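Local coordinates for protein lectin 2 (Agrocybe aegerita, PDB 4TQJ) that specifically recognises non-reducing terminal N-acetylglucosamine, as a fungal lectin probably built as a beta-propeller, at residues Leu176-His184 with Leu255-Gly263; Gly189-Ile197 with Ala209-Ala220. The protein carries 1 engineered substitution. One frame throughout, in Å; residues are numbered along the deposited sequence.

Contact 1. Residues Leu176-His184 with Leu255-Gly263; sequences LADVTGNGH and LNNGGGVFG
Val179 and Asn256 carry the one hydrogen bond that joins the loop 178-184 to the glycine-rich loop 256-263. The amide nitrogen ND2 of Asn256 donates a hydrogen bond to Val179 O (2.7 Å), fairly straight at 162°, the donor lying in the carbonyl plane on a lone pair and the acceptor in the plane of the Asn256 amide. With CG anti to the backbone N (chi1 -169°), the amide is carried toward Val179 and crosses its side chain at about a right angle, ND2 resting 3.4 Å from Val179 CB. A second bond from ND2, to Ala241 O, ties the same nitrogen to the residue just before strand 242-246.

The other end of this amide faces its own loop. Asn256 OD1 accepts from Gly258 N, making an Asx turn, and from Gly260 N at 2.8 Å, so both ends of the amide are engaged and its rotation is fixed. Asn257 OD1 repeats the device one residue on, gripped from opposite faces of its plane by Gly259 N and Val261 N. Across the contact, loop 178-184 is shaped likewise by Asp178, whose OD1 takes Gly181 N in an Asx motif and whose OD2 takes Gly183 N at 2.7 Å. The Asp178 turn belongs to an FG-GAP-like repeat, and the contact links neighbouring sheets of what is probably a beta-propeller: the turn after strand 173-177 meets the loop between strands 251-254 and 266-269 of the next four-stranded sheet.

Weaker contacts complete the join. Gly259 CA approaches Thr180 O at 3.3 Å in a nearly straight CA-H...O contact. The only apolar touch between side chains puts Val179 CG1 at the edge of the Phe262 ring, 4.3 Å from CZ.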
ATOM      1  N   LEU A 176     -17.979 -16.819   7.559  1.00 11.09           N
ATOM      2  CA  LEU A 176     -17.903 -16.983   6.117  1.00 13.55           C
ATOM      3  C   LEU A 176     -16.485 -17.432   5.802  1.00 12.41           C
ATOM      4  O   LEU A 176     -15.537 -16.856   6.298  1.00 12.78           O
ATOM      5  CB  LEU A 176     -18.209 -15.673   5.403  1.00 12.96           C
ATOM      6  CG  LEU A 176     -19.574 -15.018   5.646  1.00 13.91           C
ATOM      7  CD1 LEU A 176     -19.595 -13.600   5.042  1.00  9.58           C
ATOM      8  CD2 LEU A 176     -20.703 -15.888   5.099  1.00 13.17           C
ATOM      9  N   ALA A 177     -16.350 -18.488   5.012  1.00 15.95           N
ATOM     10  CA  ALA A 177     -15.042 -19.014   4.656  1.00 14.97           C
ATOM     11  C   ALA A 177     -15.192 -19.923   3.457  1.00 17.22           C
ATOM     12  O   ALA A 177     -16.241 -20.511   3.253  1.00 17.87           O
ATOM     13  CB  ALA A 177     -14.443 -19.787   5.827  1.00 16.72           C
ATOM     14  N   ASP A 178     -14.138 -20.052   2.666  1.00 17.07           N
ATOM     15  CA  ASP A 178     -14.168 -21.015   1.582  1.00 20.02           C
ATOM     16  C   ASP A 178     -13.804 -22.386   2.122  1.00 16.97           C
ATOM     17  O   ASP A 178     -12.635 -22.651   2.415  1.00 16.98           O
ATOM     18  CB  ASP A 178     -13.197 -20.622   0.470  1.00 23.13           C
ATOM     19  CG  ASP A 178     -13.325 -21.520  -0.741  1.00 21.24           C
ATOM     20  OD1 ASP A 178     -14.267 -22.335  -0.769  1.00 22.16           O
ATOM     21  OD2 ASP A 178     -12.489 -21.413  -1.656  1.00 25.36           O
ATOM     22  N   VAL A 179     -14.812 -23.242   2.277  1.00 17.72           N
ATOM     23  CA  VAL A 179     -14.587 -24.620   2.701  1.00 19.18           C
ATOM     24  C   VAL A 179     -14.775 -25.591   1.531  1.00 19.70           C
ATOM     25  O   VAL A 179     -14.237 -26.696   1.552  1.00 18.42           O
ATOM     26  CB  VAL A 179     -15.524 -25.029   3.855  1.00 18.04           C
ATOM     27  CG1 VAL A 179     -15.323 -24.128   5.064  1.00 17.48           C
ATOM     28  CG2 VAL A 179     -16.975 -24.975   3.413  1.00 21.44           C
ATOM     29  N   THR A 180     -15.531 -25.190   0.508  1.00 21.54           N
ATOM     30  CA  THR A 180     -15.778 -26.087  -0.630  1.00 21.13           C
ATOM     31  C   THR A 180     -14.602 -26.138  -1.589  1.00 23.24           C
ATOM     32  O   THR A 180     -14.488 -27.071  -2.381  1.00 29.14           O
ATOM     33  CB  THR A 180     -17.011 -25.692  -1.454  1.00 22.16           C
ATOM     34  OG1 THR A 180     -16.788 -24.417  -2.068  1.00 23.57           O
ATOM     35  CG2 THR A 180     -18.262 -25.649  -0.586  1.00 22.61           C
ATOM     36  N   GLY A 181     -13.744 -25.125  -1.537  1.00 23.96           N
ATOM     37  CA  GLY A 181     -12.584 -25.063  -2.407  1.00 24.45           C
ATOM     38  C   GLY A 181     -12.817 -24.431  -3.772  1.00 34.10           C
ATOM     39  O   GLY A 181     -12.044 -24.669  -4.697  1.00 33.46           O
ATOM     40  N   ASN A 182     -13.870 -23.625  -3.914  1.00 32.23           N
ATOM     41  CA  ASN A 182     -14.160 -23.002  -5.213  1.00 27.78           C
ATOM     42  C   ASN A 182     -13.810 -21.521  -5.262  1.00 30.51           C
ATOM     43  O   ASN A 182     -14.255 -20.804  -6.159  1.00 25.36           O
ATOM     44  CB  ASN A 182     -15.624 -23.222  -5.628  1.00 29.14           C
ATOM     45  CG  ASN A 182     -16.598 -22.413  -4.790  1.00 25.72           C
ATOM     46  OD1 ASN A 182     -16.230 -21.852  -3.765  1.00 24.68           O
ATOM     47  ND2 ASN A 182     -17.852 -22.358  -5.222  1.00 28.33           N
ATOM     48  N   GLY A 183     -13.011 -21.070  -4.298  1.00 26.10           N
ATOM     49  CA  GLY A 183     -12.554 -19.696  -4.260  1.00 22.12           C
ATOM     50  C   GLY A 183     -13.552 -18.719  -3.662  1.00 24.87           C
ATOM     51  O   GLY A 183     -13.192 -17.585  -3.341  1.00 27.32           O
ATOM     52  N   HIS A 184     -14.801 -19.152  -3.520  1.00 19.85           N
ATOM     53  CA  HIS A 184     -15.872 -18.294  -3.027  1.00 20.70           C
ATOM     54  C   HIS A 184     -16.173 -18.552  -1.551  1.00 23.59           C
ATOM     55  O   HIS A 184     -16.035 -19.679  -1.063  1.00 18.81           O
ATOM     56  CB  HIS A 184     -17.141 -18.494  -3.860  1.00 22.82           C
ATOM     57  CG  HIS A 184     -17.059 -17.917  -5.242  1.00 27.19           C
ATOM     58  ND1 HIS A 184     -16.174 -18.384  -6.193  1.00 28.91           N
ATOM     59  CD2 HIS A 184     -17.748 -16.910  -5.829  1.00 25.83           C
ATOM     60  CE1 HIS A 184     -16.322 -17.686  -7.307  1.00 30.39           C
ATOM     61  NE2 HIS A 184     -17.272 -16.788  -7.112  1.00 28.25           N
ATOM     62  N   LEU A 255     -10.198 -31.671   9.918  1.00 12.63           N
ATOM     63  CA  LEU A 255      -9.617 -31.177   8.685  1.00 12.52           C
ATOM     64  C   LEU A 255     -10.556 -31.324   7.477  1.00 15.07           C
ATOM     65  O   LEU A 255     -11.243 -32.340   7.310  1.00 14.49           O
ATOM     66  CB  LEU A 255      -8.272 -31.849   8.421  1.00 14.78           C
ATOM     67  CG  LEU A 255      -7.158 -31.704   9.469  1.00 12.71           C
ATOM     68  CD1 LEU A 255      -6.011 -32.627   9.094  1.00 21.91           C
ATOM     69  CD2 LEU A 255      -6.670 -30.253   9.596  1.00 14.30           C
ATOM     70  N   ASN A 256     -10.572 -30.276   6.661  1.00 16.08           N
ATOM     71  CA  ASN A 256     -11.317 -30.201   5.411  1.00 16.75           C
ATOM     72  C   ASN A 256     -10.589 -31.026   4.365  1.00 15.21           C
ATOM     73  O   ASN A 256      -9.376 -30.905   4.231  1.00 14.00           O
ATOM     74  CB  ASN A 256     -11.370 -28.732   4.953  1.00 14.20           C
ATOM     75  CG  ASN A 256     -12.347 -28.495   3.805  1.00 17.30           C
ATOM     76  OD1 ASN A 256     -12.559 -29.355   2.943  1.00 16.39           O
ATOM     77  ND2 ASN A 256     -12.939 -27.312   3.788  1.00 16.40           N
ATOM     78  N   ASN A 257     -11.315 -31.866   3.627  1.00 18.28           N
ATOM     79  CA  ASN A 257     -10.685 -32.690   2.592  1.00 18.86           C
ATOM     80  C   ASN A 257     -10.336 -31.867   1.361  1.00 19.22           C
ATOM     81  O   ASN A 257      -9.733 -32.371   0.411  1.00 20.68           O
ATOM     82  CB  ASN A 257     -11.572 -33.870   2.187  1.00 15.45           C
ATOM     83  CG  ASN A 257     -12.673 -33.477   1.211  1.00 18.80           C
ATOM     84  OD1 ASN A 257     -13.311 -32.427   1.347  1.00 16.05           O
ATOM     85  ND2 ASN A 257     -12.917 -34.339   0.229  1.00 17.76           N
ATOM     86  N   GLY A 258     -10.734 -30.601   1.382  1.00 15.94           N
ATOM     87  CA  GLY A 258     -10.483 -29.706   0.270  1.00 19.27           C
ATOM     88  C   GLY A 258     -11.745 -29.439  -0.528  1.00 20.54           C
ATOM     89  O   GLY A 258     -11.733 -28.675  -1.487  1.00 21.22           O
ATOM     90  N   GLY A 259     -12.841 -30.073  -0.125  1.00 19.49           N
ATOM     91  CA  GLY A 259     -14.108 -29.895  -0.802  1.00 22.75           C
ATOM     92  C   GLY A 259     -15.258 -29.733   0.171  1.00 20.32           C
ATOM     93  O   GLY A 259     -16.425 -29.850  -0.199  1.00 19.21           O
ATOM     94  N   GLY A 260     -14.937 -29.471   1.430  1.00 18.07           N
ATOM     95  CA  GLY A 260     -15.982 -29.222   2.406  1.00 14.86           C
ATOM     96  C   GLY A 260     -16.449 -30.479   3.110  1.00 17.72           C
ATOM     97  O   GLY A 260     -17.469 -30.468   3.793  1.00 20.14           O
ATOM     98  N   VAL A 261     -15.707 -31.568   2.949  1.00 16.22           N
ATOM     99  CA  VAL A 261     -15.948 -32.760   3.758  1.00 15.93           C
ATOM    100  C   VAL A 261     -14.930 -32.825   4.898  1.00 16.35           C
ATOM    101  O   VAL A 261     -13.715 -32.793   4.651  1.00 14.63           O
ATOM    102  CB  VAL A 261     -15.825 -34.054   2.920  1.00 16.34           C
ATOM    103  CG1 VAL A 261     -16.125 -35.273   3.796  1.00 20.99           C
ATOM    104  CG2 VAL A 261     -16.764 -34.014   1.706  1.00 18.37           C
ATOM    105  N   PHE A 262     -15.415 -32.954   6.136  1.00 15.40           N
ATOM    106  CA  PHE A 262     -14.539 -32.941   7.310  1.00 17.51           C
ATOM    107  C   PHE A 262     -14.264 -34.303   7.935  1.00 20.94           C
ATOM    108  O   PHE A 262     -15.165 -35.136   8.050  1.00 22.32           O
ATOM    109  CB  PHE A 262     -15.070 -31.957   8.363  1.00 17.34           C
ATOM    110  CG  PHE A 262     -15.015 -30.528   7.906  1.00 16.29           C
ATOM    111  CD1 PHE A 262     -13.919 -29.742   8.190  1.00 13.44           C
ATOM    112  CD2 PHE A 262     -16.033 -29.999   7.125  1.00 17.35           C
ATOM    113  CE1 PHE A 262     -13.847 -28.434   7.737  1.00 13.60           C
ATOM    114  CE2 PHE A 262     -15.973 -28.691   6.670  1.00 16.06           C
ATOM    115  CZ  PHE A 262     -14.879 -27.911   6.975  1.00 16.39           C
ATOM    116  N   GLY A 263     -13.008 -34.508   8.333  1.00 17.47           N
ATOM    117  CA  GLY A 263     -12.565 -35.730   8.971  1.00 18.83           C
ATOM    118  C   GLY A 263     -12.846 -35.771  10.466  1.00 20.07           C
ATOM    119  O   GLY A 263     -13.505 -34.890  11.014  1.00 19.40           O
TER

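Contact 2. Residues Gly189-Ile197 with Ala209-Ala220; sequences GFGDKHVFI and AKSVIDNFCIDA
Asp214 OD1 receives the ring N-H of His194 ND1 at 2.6 Å, the shortest polar bond here. The oxygen lies in the imidazole plane, whereas the nitrogen stands above the carboxylate, 40° out of its plane. Ser211 CB packs over one face of the same ring as a CH-pi contact, 4.1 Å from the centroid. His194 is thus held at its edge and over a face.

Lys193, with its chain bent, brings NZ to Asp219 O at 2.9 Å, while Asp219 N returns a bond to Asp192 O; the carboxylate of Asp192 turns instead to His172 and Arg171. A water bridges Gly191 O and Ile218 N.

Val195, Ile197 and Ile213 share one face of the sheet. Val195 spreads its methyls: CG1, anti to the backbone N (chi1 179°), meets Val212 CG2, and CG2 reaches Phe216 CB at 4.0 Å. Phe216 CB also sits at the edge of the Phe190 ring, in its plane and 3.6 Å from CE1. The side chains of Ile197 and Val212 cross at about a right angle, Ile197 CG1 3.7 Å from Val212 CG1, and Ile243 of strand 242-246 covers Phe190, Val195, Ile213 and Phe216.

Strands 195-197 and 210-213 pair antiparallel through backbone bonds, and Val212 and Ile213 both face Val195: a classic beta bulge, in a pairing consistent with the outer hairpin of a beta-propeller blade.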
ATOM      1  N   GLY A 189     -21.822 -22.452   9.830  1.00 13.32           N
ATOM      2  CA  GLY A 189     -22.582 -22.210  11.043  1.00 14.13           C
ATOM      3  C   GLY A 189     -22.447 -23.299  12.097  1.00 14.30           C
ATOM      4  O   GLY A 189     -22.679 -24.473  11.814  1.00 13.81           O
ATOM      5  N   PHE A 190     -22.069 -22.906  13.312  1.00 12.04           N
ATOM      6  CA  PHE A 190     -21.970 -23.839  14.429  1.00 10.02           C
ATOM      7  C   PHE A 190     -23.298 -23.790  15.167  1.00 10.74           C
ATOM      8  O   PHE A 190     -23.535 -22.882  15.951  1.00 13.42           O
ATOM      9  CB  PHE A 190     -20.829 -23.442  15.376  1.00  8.40           C
ATOM     10  CG  PHE A 190     -19.460 -23.527  14.757  1.00 12.03           C
ATOM     11  CD1 PHE A 190     -18.552 -24.500  15.181  1.00 11.35           C
ATOM     12  CD2 PHE A 190     -19.077 -22.641  13.757  1.00 13.34           C
ATOM     13  CE1 PHE A 190     -17.301 -24.579  14.621  1.00 12.48           C
ATOM     14  CE2 PHE A 190     -17.814 -22.714  13.178  1.00 11.21           C
ATOM     15  CZ  PHE A 190     -16.925 -23.688  13.605  1.00 14.70           C
ATOM     16  N   GLY A 191     -24.171 -24.747  14.885  1.00 13.41           N
ATOM     17  CA  GLY A 191     -25.516 -24.750  15.438  1.00 13.74           C
ATOM     18  C   GLY A 191     -25.653 -25.467  16.774  1.00 15.73           C
ATOM     19  O   GLY A 191     -24.742 -25.452  17.612  1.00 15.48           O
ATOM     20  N   ASP A 192     -26.806 -26.091  16.993  1.00 13.45           N
ATOM     21  CA  ASP A 192     -27.024 -26.791  18.243  1.00 14.49           C
ATOM     22  C   ASP A 192     -26.321 -28.148  18.233  1.00 18.02           C
ATOM     23  O   ASP A 192     -25.519 -28.439  19.118  1.00 17.82           O
ATOM     24  CB  ASP A 192     -28.524 -26.943  18.530  1.00 14.39           C
ATOM     25  CG  ASP A 192     -29.145 -25.672  19.083  1.00 18.82           C
ATOM     26  OD1 ASP A 192     -28.498 -24.971  19.897  1.00 16.63           O
ATOM     27  OD2 ASP A 192     -30.288 -25.360  18.701  1.00 19.31           O
ATOM     28  N   LYS A 193     -26.599 -28.959  17.216  1.00 16.77           N
ATOM     29  CA  LYS A 193     -26.050 -30.304  17.154  1.00 17.69           C
ATOM     30  C   LYS A 193     -25.078 -30.563  15.996  1.00 16.59           C
ATOM     31  O   LYS A 193     -24.506 -31.638  15.920  1.00 12.58           O
ATOM     32  CB  LYS A 193     -27.195 -31.326  17.166  1.00 23.09           C
ATOM     33  CG  LYS A 193     -28.259 -30.973  18.222  1.00 22.84           C
ATOM     34  CD  LYS A 193     -28.804 -32.190  18.923  1.00 22.12           C
ATOM     35  CE  LYS A 193     -27.690 -33.089  19.410  1.00 21.34           C
ATOM     36  NZ  LYS A 193     -27.685 -33.270  20.885  1.00 27.34           N
ATOM     37  N   HIS A 194     -24.863 -29.578  15.117  1.00 16.51           N
ATOM     38  CA  HIS A 194     -23.951 -29.769  13.993  1.00 16.18           C
ATOM     39  C   HIS A 194     -23.319 -28.470  13.511  1.00 14.41           C
ATOM     40  O   HIS A 194     -23.925 -27.415  13.612  1.00 12.49           O
ATOM     41  CB  HIS A 194     -24.671 -30.343  12.767  1.00 18.63           C
ATOM     42  CG  HIS A 194     -25.640 -31.444  13.066  1.00 20.90           C
ATOM     43  ND1 HIS A 194     -25.253 -32.758  13.188  1.00 18.02           N
ATOM     44  CD2 HIS A 194     -26.986 -31.430  13.219  1.00 20.55           C
ATOM     45  CE1 HIS A 194     -26.316 -33.508  13.424  1.00 22.48           C
ATOM     46  NE2 HIS A 194     -27.381 -32.727  13.440  1.00 22.62           N
ATOM     47  N   VAL A 195     -22.114 -28.569  12.964  1.00 14.25           N
ATOM     48  CA  VAL A 195     -21.586 -27.500  12.121  1.00 16.08           C
ATOM     49  C   VAL A 195     -22.240 -27.696  10.763  1.00 15.54           C
ATOM     50  O   VAL A 195     -22.229 -28.804  10.225  1.00 15.58           O
ATOM     51  CB  VAL A 195     -20.052 -27.577  11.976  1.00 13.55           C
ATOM     52  CG1 VAL A 195     -19.534 -26.450  11.061  1.00 13.65           C
ATOM     53  CG2 VAL A 195     -19.372 -27.525  13.340  1.00 12.70           C
ATOM     54  N   PHE A 196     -22.843 -26.634  10.231  1.00 12.47           N
ATOM     55  CA  PHE A 196     -23.521 -26.685   8.943  1.00 13.57           C
ATOM     56  C   PHE A 196     -22.719 -25.859   7.950  1.00 15.29           C
ATOM     57  O   PHE A 196     -22.099 -24.865   8.326  1.00 14.58           O
ATOM     58  CB  PHE A 196     -24.931 -26.058   9.017  1.00 15.68           C
ATOM     59  CG  PHE A 196     -25.931 -26.835   9.847  1.00 18.65           C
ATOM     60  CD1 PHE A 196     -26.647 -27.892   9.291  1.00 18.54           C
ATOM     61  CD2 PHE A 196     -26.177 -26.489  11.172  1.00 15.05           C
ATOM     62  CE1 PHE A 196     -27.586 -28.608  10.044  1.00 17.11           C
ATOM     63  CE2 PHE A 196     -27.112 -27.196  11.930  1.00 20.94           C
ATOM     64  CZ  PHE A 196     -27.817 -28.259  11.365  1.00 18.86           C
ATOM     65  N   ILE A 197     -22.750 -26.253   6.687  1.00 13.86           N
ATOM     66  CA  ILE A 197     -22.193 -25.440   5.611  1.00 15.26           C
ATOM     67  C   ILE A 197     -23.292 -25.143   4.599  1.00 20.28           C
ATOM     68  O   ILE A 197     -24.114 -26.011   4.306  1.00 22.57           O
ATOM     69  CB  ILE A 197     -21.074 -26.178   4.858  1.00 16.93           C
ATOM     70  CG1 ILE A 197     -19.964 -26.619   5.807  1.00 19.32           C
ATOM     71  CG2 ILE A 197     -20.513 -25.300   3.725  1.00 24.40           C
ATOM     72  CD1 ILE A 197     -19.206 -25.486   6.432  1.00 21.41           C
ATOM     73  N   ALA A 209     -28.398 -25.585   3.641  1.00 19.73           N
ATOM     74  CA  ALA A 209     -27.445 -25.990   4.667  1.00 21.50           C
ATOM     75  C   ALA A 209     -27.379 -27.503   4.799  1.00 23.05           C
ATOM     76  O   ALA A 209     -28.384 -28.206   4.686  1.00 21.71           O
ATOM     77  CB  ALA A 209     -27.787 -25.358   6.002  1.00 20.08           C
ATOM     78  N   LYS A 210     -26.175 -27.997   5.040  1.00 17.40           N
ATOM     79  CA  LYS A 210     -25.953 -29.415   5.212  1.00 20.29           C
ATOM     80  C   LYS A 210     -25.038 -29.600   6.418  1.00 24.00           C
ATOM     81  O   LYS A 210     -24.106 -28.820   6.617  1.00 16.80           O
ATOM     82  CB  LYS A 210     -25.312 -29.978   3.952  1.00 23.31           C
ATOM     83  CG  LYS A 210     -24.153 -30.923   4.195  1.00 28.74           C
ATOM     84  CD  LYS A 210     -24.570 -32.369   3.993  1.00 34.86           C
ATOM     85  CE  LYS A 210     -23.352 -33.279   3.906  1.00 31.29           C
ATOM     86  NZ  LYS A 210     -23.749 -34.626   3.401  1.00 36.86           N
ATOM     87  N   SER A 211     -25.320 -30.619   7.223  1.00 16.47           N
ATOM     88  CA  SER A 211     -24.505 -30.910   8.388  1.00 19.53           C
ATOM     89  C   SER A 211     -23.189 -31.538   7.958  1.00 18.76           C
ATOM     90  O   SER A 211     -23.183 -32.423   7.107  1.00 20.02           O
ATOM     91  CB  SER A 211     -25.247 -31.864   9.338  1.00 20.27           C
ATOM     92  OG  SER A 211     -24.394 -32.281  10.395  1.00 22.26           O
ATOM     93  N   VAL A 212     -22.079 -31.103   8.553  1.00 16.84           N
ATOM     94  CA  VAL A 212     -20.777 -31.661   8.202  1.00 17.83           C
ATOM     95  C   VAL A 212     -19.962 -32.214   9.374  1.00 16.08           C
ATOM     96  O   VAL A 212     -19.060 -33.017   9.158  1.00 19.78           O
ATOM     97  CB  VAL A 212     -19.890 -30.644   7.451  1.00 17.74           C
ATOM     98  CG1 VAL A 212     -20.515 -30.277   6.104  1.00 19.14           C
ATOM     99  CG2 VAL A 212     -19.640 -29.413   8.329  1.00 17.80           C
ATOM    100  N   ILE A 213     -20.244 -31.760  10.590  1.00 17.85           N
ATOM    101  CA  ILE A 213     -19.559 -32.277  11.781  1.00 17.94           C
ATOM    102  C   ILE A 213     -20.544 -32.339  12.937  1.00 18.45           C
ATOM    103  O   ILE A 213     -21.352 -31.424  13.120  1.00 17.73           O
ATOM    104  CB  ILE A 213     -18.358 -31.398  12.217  1.00 18.27           C
ATOM    105  CG1 ILE A 213     -17.409 -31.109  11.052  1.00 14.05           C
ATOM    106  CG2 ILE A 213     -17.581 -32.061  13.364  1.00 15.25           C
ATOM    107  CD1 ILE A 213     -16.452 -29.972  11.342  1.00 16.56           C
ATOM    108  N   ASP A 214     -20.485 -33.420  13.711  1.00 17.02           N
ATOM    109  CA  ASP A 214     -21.349 -33.563  14.878  1.00 14.88           C
ATOM    110  C   ASP A 214     -20.534 -33.252  16.123  1.00 17.34           C
ATOM    111  O   ASP A 214     -20.306 -34.122  16.970  1.00 16.91           O
ATOM    112  CB  ASP A 214     -21.935 -34.980  14.965  1.00 18.04           C
ATOM    113  CG  ASP A 214     -22.771 -35.347  13.748  1.00 23.46           C
ATOM    114  OD1 ASP A 214     -23.268 -34.436  13.057  1.00 20.98           O
ATOM    115  OD2 ASP A 214     -22.937 -36.555  13.485  1.00 32.64           O
ATOM    116  N   ASN A 215     -20.077 -32.007  16.205  1.00 13.12           N
ATOM    117  CA  ASN A 215     -19.134 -31.566  17.224  1.00 15.03           C
ATOM    118  C   ASN A 215     -18.948 -30.041  17.108  1.00 15.90           C
ATOM    119  O   ASN A 215     -19.580 -29.391  16.264  1.00 13.84           O
ATOM    120  CB  ASN A 215     -17.791 -32.307  17.081  1.00 13.96           C
ATOM    121  CG  ASN A 215     -17.142 -32.628  18.434  1.00 18.35           C
ATOM    122  OD1 ASN A 215     -17.228 -31.847  19.381  1.00 16.84           O
ATOM    123  ND2 ASN A 215     -16.483 -33.788  18.519  1.00 18.95           N
ATOM    124  N   PHE A 216     -18.110 -29.480  17.971  1.00 13.64           N
ATOM    125  CA  PHE A 216     -17.889 -28.042  18.023  1.00 14.73           C
ATOM    126  C   PHE A 216     -19.159 -27.232  18.308  1.00 16.37           C
ATOM    127  O   PHE A 216     -19.210 -26.037  18.025  1.00 14.05           O
ATOM    128  CB  PHE A 216     -17.232 -27.534  16.727  1.00 10.15           C
ATOM    129  CG  PHE A 216     -15.875 -28.122  16.459  1.00 12.50           C
ATOM    130  CD1 PHE A 216     -14.789 -27.803  17.264  1.00 12.63           C
ATOM    131  CD2 PHE A 216     -15.676 -28.982  15.391  1.00 12.16           C
ATOM    132  CE1 PHE A 216     -13.533 -28.338  17.009  1.00 12.65           C
ATOM    133  CE2 PHE A 216     -14.429 -29.520  15.131  1.00 13.94           C
ATOM    134  CZ  PHE A 216     -13.351 -29.209  15.941  1.00 14.05           C
ATOM    135  N   CYS A 217     -20.179 -27.864  18.878  1.00 15.20           N
ATOM    136  CA  CYS A 217     -21.443 -27.171  19.102  1.00 12.30           C
ATOM    137  C   CYS A 217     -21.917 -27.271  20.548  1.00 16.19           C
ATOM    138  O   CYS A 217     -21.495 -28.147  21.309  1.00 16.30           O
ATOM    139  CB  CYS A 217     -22.526 -27.720  18.168  1.00 13.75           C
ATOM    140  SG  CYS A 217     -22.237 -27.365  16.447  1.00 17.54           S
ATOM    141  N   ILE A 218     -22.812 -26.377  20.915  1.00 13.07           N
ATOM    142  CA  ILE A 218     -23.259 -26.293  22.299  1.00 16.19           C
ATOM    143  C   ILE A 218     -23.879 -27.618  22.782  1.00 19.47           C
ATOM    144  O   ILE A 218     -23.684 -28.016  23.926  1.00 14.68           O
ATOM    145  CB  ILE A 218     -24.210 -25.098  22.492  1.00 19.76           C
ATOM    146  CG1 ILE A 218     -24.558 -24.914  23.973  1.00 16.76           C
ATOM    147  CG2 ILE A 218     -25.440 -25.218  21.578  1.00 15.10           C
ATOM    148  CD1 ILE A 218     -25.078 -23.535  24.276  1.00 19.99           C
ATOM    149  N   ASP A 219     -24.587 -28.311  21.893  1.00 15.04           N
ATOM    150  CA  ASP A 219     -25.201 -29.589  22.245  1.00 18.49           C
ATOM    151  C   ASP A 219     -24.614 -30.761  21.473  1.00 19.98           C
ATOM    152  O   ASP A 219     -25.270 -31.788  21.283  1.00 14.00           O
ATOM    153  CB  ASP A 219     -26.725 -29.526  22.085  1.00 19.97           C
ATOM    154  CG  ASP A 219     -27.382 -28.791  23.218  1.00 18.00           C
ATOM    155  OD1 ASP A 219     -26.744 -28.703  24.289  1.00 21.66           O
ATOM    156  OD2 ASP A 219     -28.515 -28.300  23.051  1.00 21.01           O
ATOM    157  N   ALA A 220     -23.372 -30.584  21.028  1.00 15.15           N
ATOM    158  CA  ALA A 220     -22.562 -31.668  20.493  1.00 16.13           C
ATOM    159  C   ALA A 220     -21.120 -31.417  20.900  1.00 16.17           C
ATOM    160  O   ALA A 220     -20.378 -30.728  20.198  1.00 15.01           O
ATOM    161  CB  ALA A 220     -22.679 -31.747  18.984  1.00 18.76           C
TER
HETATM  162  O   HOH W   1     -22.747 -24.092  18.997  1.00 12.16           O

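How the contacts relate
Both contacts are partly buried and lie on the same side of the chain's centre, their own centres 15 Å apart, with contact 2 nested along the chain inside the loop closed by contact 1. Contact 2 works within one sheet and buries 850 Å²; strand pairing, broken by a bulge, and the loop after strand 210-213 share the work. Contact 1 joins turns of successive sheets over just 220 Å², relying on an asparagine amide and glycine backbone. One segment of each contact runs from or along the neighbouring strands 173-177 and 186-190. Apolar packing also links them directly: Val179 CG2 lies 3.6 Å from Ile197 CG2, and Phe262 rests against Val212 and Ile213.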